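PDB 2VVF: major capsid protein P2 from Pseudoalteromonas phage pm2, which forms homotrimers that serve as the major building block of the protein capsid of this lipid-containing marine bacteriophage. Local coordinates for residues A[142-156]-A[250-264]. Numbering follows the deposited sequence.
Sequences SWLTMRRNFFKQLNN and MDEQAEIIVEYMGVW. With CA (calcium ion), chain G.
From Trp143 opposite Val263 to Gln153 opposite Gln253, strands 143-154 and 252-263 run antiparallel as a long twisted ribbon, their axes 4.4 Å apart at closest and their directions 144° apart. They are the first and last strands of the second jelly roll in this double jelly-roll capsid protein; strand 252-263 also pairs with strand 171-178. Backbone bonds such as Met146 N to Tyr260 O (2.9 Å) recur at every second residue.

On the face carrying Trp143, Arg147 and Phe151, the backbone of Gly262 passes over one face of the Trp143 indole, its CA 3.7 Å from the centroid of the six-membered ring, a CH-pi contact; its phi of 170° is one that glycine adopts readily. Val263 CG2 meets the pyrrole side at NE1. Further along, Arg147 stretches out with CG anti to its backbone N (chi1 -169°), which lays the flat guanidinium over Ile257, whose CG2 stands 3.5 Å from Arg147 CZ. NH1 meanwhile donates a hydrogen bond to Thr58 O in the first jelly roll. The aliphatic part of Glu255 covers one face of the Phe151 ring, with CG 4.1 Å from the ring centroid.

The other face is more apolar. Phe150 CE2 packs 3.7 Å from Val258 CG2 and also meets the edge of the Tyr260 ring, whose hydroxyl is hydrogen-bonded to Pro165 O. Arg148 lays CB and CG against the Tyr260 ring; its guanidinium turns away, NE to a hydrogen bond with Leu56 O and NH2 to a salt bridge with the C-terminal carboxylate at Phe269. Ala254 is small enough to receive Leu154 CD1 against its CB.

Where the two jelly rolls join, the Trp143 carbonyl binds calcium with those of Ala105 and Pro141, and its O lies 2.8 Å from the calcium ion.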
loop_
_atom_site.group_PDB
_atom_site.type_symbol
_atom_site.label_atom_id
_atom_site.label_comp_id
_atom_site.label_asym_id
_atom_site.label_seq_id
_atom_site.Cartn_x
_atom_site.Cartn_y
_atom_site.Cartn_z
ATOM N N SER A 142 -23.356 9.916 -10.680
ATOM C CA SER A 142 -22.201 10.803 -10.568
ATOM C C SER A 142 -20.968 10.330 -11.345
ATOM O O SER A 142 -21.083 9.811 -12.456
ATOM C CB SER A 142 -21.858 11.027 -9.093
ATOM O OG SER A 142 -20.720 11.855 -8.946
ATOM N N TRP A 143 -19.791 10.535 -10.760
ATOM C CA TRP A 143 -18.530 10.147 -11.391
ATOM C C TRP A 143 -18.425 8.638 -11.587
ATOM O O TRP A 143 -18.434 7.876 -10.621
ATOM C CB TRP A 143 -17.338 10.657 -10.577
ATOM C CG TRP A 143 -16.770 11.937 -11.102
ATOM C CD1 TRP A 143 -17.113 13.203 -10.723
ATOM C CD2 TRP A 143 -15.794 12.079 -12.142
ATOM N NE1 TRP A 143 -16.401 14.125 -11.456
ATOM C CE2 TRP A 143 -15.587 13.459 -12.335
ATOM C CE3 TRP A 143 -15.068 11.172 -12.918
ATOM C CZ2 TRP A 143 -14.684 13.954 -13.272
ATOM C CZ3 TRP A 143 -14.175 11.666 -13.852
ATOM C CH2 TRP A 143 -13.989 13.044 -14.019
ATOM N N LEU A 144 -18.313 8.216 -12.841
ATOM C CA LEU A 144 -18.219 6.799 -13.171
ATOM C C LEU A 144 -17.132 6.547 -14.210
ATOM O O LEU A 144 -16.770 7.441 -14.973
ATOM C CB LEU A 144 -19.560 6.306 -13.726
ATOM C CG LEU A 144 -20.519 5.551 -12.802
ATOM C CD1 LEU A 144 -20.292 5.916 -11.349
ATOM C CD2 LEU A 144 -21.961 5.815 -13.205
ATOM N N THR A 145 -16.634 5.314 -14.248
ATOM C CA THR A 145 -15.640 4.907 -15.237
ATOM C C THR A 145 -16.408 4.359 -16.436
ATOM O O THR A 145 -17.294 3.519 -16.279
ATOM C CB THR A 145 -14.683 3.837 -14.675
ATOM O OG1 THR A 145 -13.894 4.398 -13.620
ATOM C CG2 THR A 145 -13.765 3.317 -15.769
ATOM N N MET A 146 -16.089 4.853 -17.628
ATOM C CA MET A 146 -16.779 4.411 -18.834
ATOM C C MET A 146 -15.826 3.757 -19.824
ATOM O O MET A 146 -15.185 4.434 -20.625
ATOM C CB MET A 146 -17.523 5.579 -19.485
ATOM C CG MET A 146 -18.678 6.100 -18.649
ATOM S SD MET A 146 -18.910 7.873 -18.806
ATOM C CE MET A 146 -19.856 8.229 -17.310
ATOM N N ARG A 147 -15.734 2.434 -19.752
ATOM C CA ARG A 147 -14.855 1.667 -20.626
ATOM C C ARG A 147 -15.453 1.551 -22.025
ATOM O O ARG A 147 -16.537 0.993 -22.203
ATOM C CB ARG A 147 -14.615 0.279 -20.030
ATOM C CG ARG A 147 -13.512 -0.521 -20.693
ATOM C CD ARG A 147 -13.653 -2.000 -20.361
ATOM N NE ARG A 147 -12.420 -2.745 -20.597
ATOM C CZ ARG A 147 -12.172 -3.445 -21.699
ATOM N NH1 ARG A 147 -13.073 -3.493 -22.671
ATOM N NH2 ARG A 147 -11.023 -4.093 -21.830
ATOM N N ARG A 148 -14.744 2.091 -23.014
ATOM C CA ARG A 148 -15.212 2.068 -24.398
ATOM C C ARG A 148 -14.310 1.238 -25.306
ATOM O O ARG A 148 -13.094 1.185 -25.120
ATOM C CB ARG A 148 -15.366 3.487 -24.946
ATOM C CG ARG A 148 -16.550 4.245 -24.370
ATOM C CD ARG A 148 -17.738 3.322 -24.132
ATOM N NE ARG A 148 -18.646 3.855 -23.120
ATOM C CZ ARG A 148 -19.501 4.849 -23.333
ATOM N NH1 ARG A 148 -19.577 5.416 -24.528
ATOM N NH2 ARG A 148 -20.281 5.276 -22.351
ATOM N N ASN A 149 -14.925 0.595 -26.295
ATOM C CA ASN A 149 -14.217 -0.274 -27.227
ATOM C C ASN A 149 -14.076 0.360 -28.607
ATOM O O ASN A 149 -15.028 0.932 -29.136
ATOM C CB ASN A 149 -14.973 -1.603 -27.357
ATOM C CG ASN A 149 -14.049 -2.799 -27.410
ATOM O OD1 ASN A 149 -12.829 -2.664 -27.299
ATOM N ND2 ASN A 149 -14.626 -3.983 -27.575
ATOM N N PHE A 150 -12.889 0.230 -29.194
ATOM C CA PHE A 150 -12.623 0.756 -30.531
ATOM C C PHE A 150 -11.711 -0.205 -31.293
ATOM O O PHE A 150 -10.786 -0.780 -30.721
ATOM C CB PHE A 150 -11.974 2.141 -30.460
ATOM C CG PHE A 150 -12.765 3.145 -29.672
ATOM C CD1 PHE A 150 -13.831 3.814 -30.249
ATOM C CD2 PHE A 150 -12.429 3.436 -28.361
ATOM C CE1 PHE A 150 -14.561 4.739 -29.528
ATOM C CE2 PHE A 150 -13.154 4.360 -27.633
ATOM C CZ PHE A 150 -14.222 5.013 -28.219
ATOM N N PHE A 151 -11.984 -0.386 -32.581
ATOM C CA PHE A 151 -11.180 -1.275 -33.411
ATOM C C PHE A 151 -10.541 -0.495 -34.551
ATOM O O PHE A 151 -11.227 0.193 -35.307
ATOM C CB PHE A 151 -12.030 -2.424 -33.956
ATOM C CG PHE A 151 -12.443 -3.418 -32.909
ATOM C CD1 PHE A 151 -11.699 -4.566 -32.693
ATOM C CD2 PHE A 151 -13.567 -3.196 -32.129
ATOM C CE1 PHE A 151 -12.073 -5.479 -31.723
ATOM C CE2 PHE A 151 -13.948 -4.104 -31.161
ATOM C CZ PHE A 151 -13.200 -5.247 -30.957
ATOM N N LYS A 152 -9.221 -0.580 -34.654
ATOM C CA LYS A 152 -8.506 0.147 -35.690
ATOM C C LYS A 152 -7.399 -0.695 -36.306
ATOM O O LYS A 152 -6.851 -1.588 -35.661
ATOM C CB LYS A 152 -7.943 1.454 -35.132
ATOM C CG LYS A 152 -8.834 2.658 -35.380
ATOM C CD LYS A 152 -9.191 3.360 -34.085
ATOM C CE LYS A 152 -10.529 4.067 -34.200
ATOM N NZ LYS A 152 -10.426 5.510 -33.857
ATOM N N GLN A 153 -7.082 -0.407 -37.562
ATOM C CA GLN A 153 -6.054 -1.147 -38.278
ATOM C C GLN A 153 -4.658 -0.610 -38.003
ATOM O O GLN A 153 -4.411 0.596 -38.081
ATOM C CB GLN A 153 -6.329 -1.137 -39.783
ATOM C CG GLN A 153 -5.375 -2.000 -40.594
ATOM C CD GLN A 153 -5.634 -3.482 -40.411
ATOM O OE1 GLN A 153 -6.622 -3.881 -39.794
ATOM N NE2 GLN A 153 -4.744 -4.309 -40.948
ATOM N N LEU A 154 -3.746 -1.521 -37.684
ATOM C CA LEU A 154 -2.361 -1.159 -37.430
ATOM C C LEU A 154 -1.537 -1.670 -38.592
ATOM O O LEU A 154 -1.811 -2.730 -39.150
ATOM C CB LEU A 154 -1.857 -1.784 -36.130
ATOM C CG LEU A 154 -2.290 -1.086 -34.842
ATOM C CD1 LEU A 154 -1.531 -1.645 -33.651
ATOM C CD2 LEU A 154 -2.104 0.420 -34.952
ATOM N N ASN A 155 -0.533 -0.902 -38.974
ATOM C CA ASN A 155 0.301 -1.315 -40.071
ATOM C C ASN A 155 1.626 -1.743 -39.527
ATOM O O ASN A 155 1.974 -1.469 -38.371
ATOM C CB ASN A 155 0.563 -0.149 -41.008
ATOM C CG ASN A 155 -0.695 0.493 -41.490
ATOM O OD1 ASN A 155 -0.963 1.665 -41.202
ATOM N ND2 ASN A 155 -1.525 -0.290 -42.167
ATOM N N ASN A 156 2.406 -2.336 -40.412
ATOM C CA ASN A 156 3.749 -2.683 -40.068
ATOM C C ASN A 156 4.522 -1.440 -40.520
ATOM O O ASN A 156 4.699 -1.174 -41.720
ATOM C CB ASN A 156 4.198 -3.925 -40.814
ATOM C CG ASN A 156 5.688 -4.025 -40.883
ATOM O OD1 ASN A 156 6.386 -3.682 -39.921
ATOM N ND2 ASN A 156 6.201 -4.437 -42.039
ATOM N N MET A 250 3.686 -5.601 -37.170
ATOM C CA MET A 250 2.719 -6.488 -37.798
ATOM C C MET A 250 1.580 -5.685 -38.404
ATOM O O MET A 250 1.322 -4.552 -38.005
ATOM C CB MET A 250 2.141 -7.443 -36.752
ATOM C CG MET A 250 2.807 -8.798 -36.696
ATOM S SD MET A 250 2.343 -9.691 -35.201
ATOM C CE MET A 250 3.631 -9.149 -34.073
ATOM N N ASP A 251 0.879 -6.287 -39.357
ATOM C CA ASP A 251 -0.274 -5.642 -39.967
ATOM C C ASP A 251 -1.507 -6.347 -39.420
ATOM O O ASP A 251 -1.876 -7.423 -39.889
ATOM C CB ASP A 251 -0.223 -5.767 -41.490
ATOM C CG ASP A 251 -0.441 -4.439 -42.188
ATOM O OD1 ASP A 251 -1.609 -4.006 -42.297
ATOM O OD2 ASP A 251 0.558 -3.826 -42.619
ATOM N N GLU A 252 -2.112 -5.757 -38.396
ATOM C CA GLU A 252 -3.269 -6.360 -37.751
ATOM C C GLU A 252 -4.287 -5.317 -37.312
ATOM O O GLU A 252 -4.033 -4.114 -37.389
ATOM C CB GLU A 252 -2.818 -7.169 -36.531
ATOM C CG GLU A 252 -2.514 -6.315 -35.305
ATOM C CD GLU A 252 -1.240 -6.733 -34.593
ATOM O OE1 GLU A 252 -1.202 -7.859 -34.053
ATOM O OE2 GLU A 252 -0.286 -5.927 -34.555
ATOM N N GLN A 253 -5.444 -5.787 -36.857
ATOM C CA GLN A 253 -6.476 -4.894 -36.352
ATOM C C GLN A 253 -6.374 -4.891 -34.835
ATOM O O GLN A 253 -6.518 -5.929 -34.186
ATOM C CB GLN A 253 -7.874 -5.342 -36.776
ATOM C CG GLN A 253 -8.979 -4.571 -36.065
ATOM C CD GLN A 253 -10.369 -5.004 -36.476
ATOM O OE1 GLN A 253 -10.949 -4.456 -37.408
ATOM N NE2 GLN A 253 -10.926 -5.967 -35.753
ATOM N N ALA A 254 -6.086 -3.722 -34.278
ATOM C CA ALA A 254 -5.932 -3.578 -32.841
ATOM C C ALA A 254 -7.237 -3.186 -32.172
ATOM O O ALA A 254 -8.040 -2.444 -32.738
ATOM C CB ALA A 254 -4.862 -2.542 -32.535
ATOM N N GLU A 255 -7.437 -3.673 -30.955
ATOM C CA GLU A 255 -8.607 -3.294 -30.180
ATOM C C GLU A 255 -8.141 -2.236 -29.191
ATOM O O GLU A 255 -7.359 -2.526 -28.285
ATOM C CB GLU A 255 -9.198 -4.491 -29.433
ATOM C CG GLU A 255 -10.442 -4.130 -28.634
ATOM C CD GLU A 255 -10.931 -5.254 -27.741
ATOM O OE1 GLU A 255 -10.494 -6.410 -27.927
ATOM O OE2 GLU A 255 -11.777 -4.978 -26.863
ATOM N N ILE A 256 -8.574 -0.999 -29.406
ATOM C CA ILE A 256 -8.184 0.105 -28.540
ATOM C C ILE A 256 -9.193 0.303 -27.411
ATOM O O ILE A 256 -10.352 0.644 -27.654
ATOM C CB ILE A 256 -7.976 1.411 -29.336
ATOM C CG1 ILE A 256 -6.931 1.217 -30.440
ATOM C CG2 ILE A 256 -7.555 2.540 -28.405
ATOM C CD1 ILE A 256 -5.585 0.746 -29.940
ATOM N N ILE A 257 -8.743 0.095 -26.177
ATOM C CA ILE A 257 -9.597 0.274 -25.008
ATOM C C ILE A 257 -9.338 1.644 -24.398
ATOM O O ILE A 257 -8.204 1.972 -24.056
ATOM C CB ILE A 257 -9.365 -0.836 -23.963
ATOM C CG1 ILE A 257 -9.451 -2.214 -24.619
ATOM C CG2 ILE A 257 -10.376 -0.720 -22.826
ATOM C CD1 ILE A 257 -10.752 -2.458 -25.339
ATOM N N VAL A 258 -10.389 2.447 -24.272
ATOM C CA VAL A 258 -10.260 3.776 -23.688
ATOM C C VAL A 258 -11.108 3.885 -22.428
ATOM O O VAL A 258 -12.328 3.739 -22.475
ATOM C CB VAL A 258 -10.620 4.878 -24.697
ATOM C CG1 VAL A 258 -10.391 6.256 -24.086
ATOM C CG2 VAL A 258 -9.824 4.711 -25.977
ATOM N N GLU A 259 -10.451 4.129 -21.299
ATOM C CA GLU A 259 -11.144 4.271 -20.027
ATOM C C GLU A 259 -11.489 5.736 -19.793
ATOM O O GLU A 259 -10.652 6.517 -19.344
ATOM C CB GLU A 259 -10.273 3.752 -18.882
ATOM C CG GLU A 259 -10.077 2.246 -18.885
ATOM C CD GLU A 259 -9.304 1.760 -17.676
ATOM O OE1 GLU A 259 -9.884 1.729 -16.571
ATOM O OE2 GLU A 259 -8.113 1.417 -17.830
ATOM N N TYR A 260 -12.720 6.107 -20.126
ATOM C CA TYR A 260 -13.177 7.477 -19.945
ATOM C C TYR A 260 -13.677 7.672 -18.519
ATOM O O TYR A 260 -13.905 6.705 -17.792
ATOM C CB TYR A 260 -14.298 7.805 -20.934
ATOM C CG TYR A 260 -13.840 7.939 -22.369
ATOM C CD1 TYR A 260 -13.314 9.134 -22.841
ATOM C CD2 TYR A 260 -13.960 6.878 -23.258
ATOM C CE1 TYR A 260 -12.908 9.262 -24.156
ATOM C CE2 TYR A 260 -13.556 6.998 -24.573
ATOM C CZ TYR A 260 -13.030 8.190 -25.016
ATOM O OH TYR A 260 -12.625 8.310 -26.324
ATOM N N MET A 261 -13.856 8.929 -18.132
ATOM C CA MET A 261 -14.346 9.270 -16.803
ATOM C C MET A 261 -15.135 10.570 -16.872
ATOM O O MET A 261 -14.783 11.481 -17.620
ATOM C CB MET A 261 -13.175 9.449 -15.832
ATOM C CG MET A 261 -12.477 8.166 -15.426
ATOM S SD MET A 261 -11.087 8.492 -14.321
ATOM C CE MET A 261 -10.338 9.905 -15.123
ATOM N N GLY A 262 -16.191 10.663 -16.074
ATOM C CA GLY A 262 -17.012 11.864 -16.041
ATOM C C GLY A 262 -18.288 11.622 -15.240
ATOM O O GLY A 262 -18.608 10.491 -14.901
ATOM N N VAL A 263 -18.995 12.695 -14.920
ATOM C CA VAL A 263 -20.256 12.645 -14.193
ATOM C C VAL A 263 -21.298 12.132 -15.168
ATOM O O VAL A 263 -21.556 12.738 -16.215
ATOM C CB VAL A 263 -20.657 14.042 -13.634
ATOM C CG1 VAL A 263 -22.010 14.003 -12.986
ATOM C CG2 VAL A 263 -19.591 14.593 -12.687
ATOM N N TRP A 264 -21.866 10.986 -14.827
ATOM C CA TRP A 264 -22.867 10.369 -15.670
ATOM C C TRP A 264 -24.051 11.293 -15.913
ATOM O O TRP A 264 -24.571 11.923 -14.992
ATOM C CB TRP A 264 -23.339 9.044 -15.077
ATOM C CG TRP A 264 -24.244 8.285 -15.998
ATOM C CD1 TRP A 264 -23.869 7.461 -17.021
ATOM C CD2 TRP A 264 -25.678 8.307 -16.006
ATOM N NE1 TRP A 264 -24.981 6.956 -17.654
ATOM C CE2 TRP A 264 -26.103 7.459 -17.049
ATOM C CE3 TRP A 264 -26.643 8.953 -15.226
ATOM C CZ2 TRP A 264 -27.450 7.241 -17.332
ATOM C CZ3 TRP A 264 -27.980 8.736 -15.510
ATOM C CH2 TRP A 264 -28.371 7.888 -16.555
HETATM CA CA CA G . -20.217 7.691 -8.530
HETATM O O HOH W 1 -25.442 11.593 -12.048
#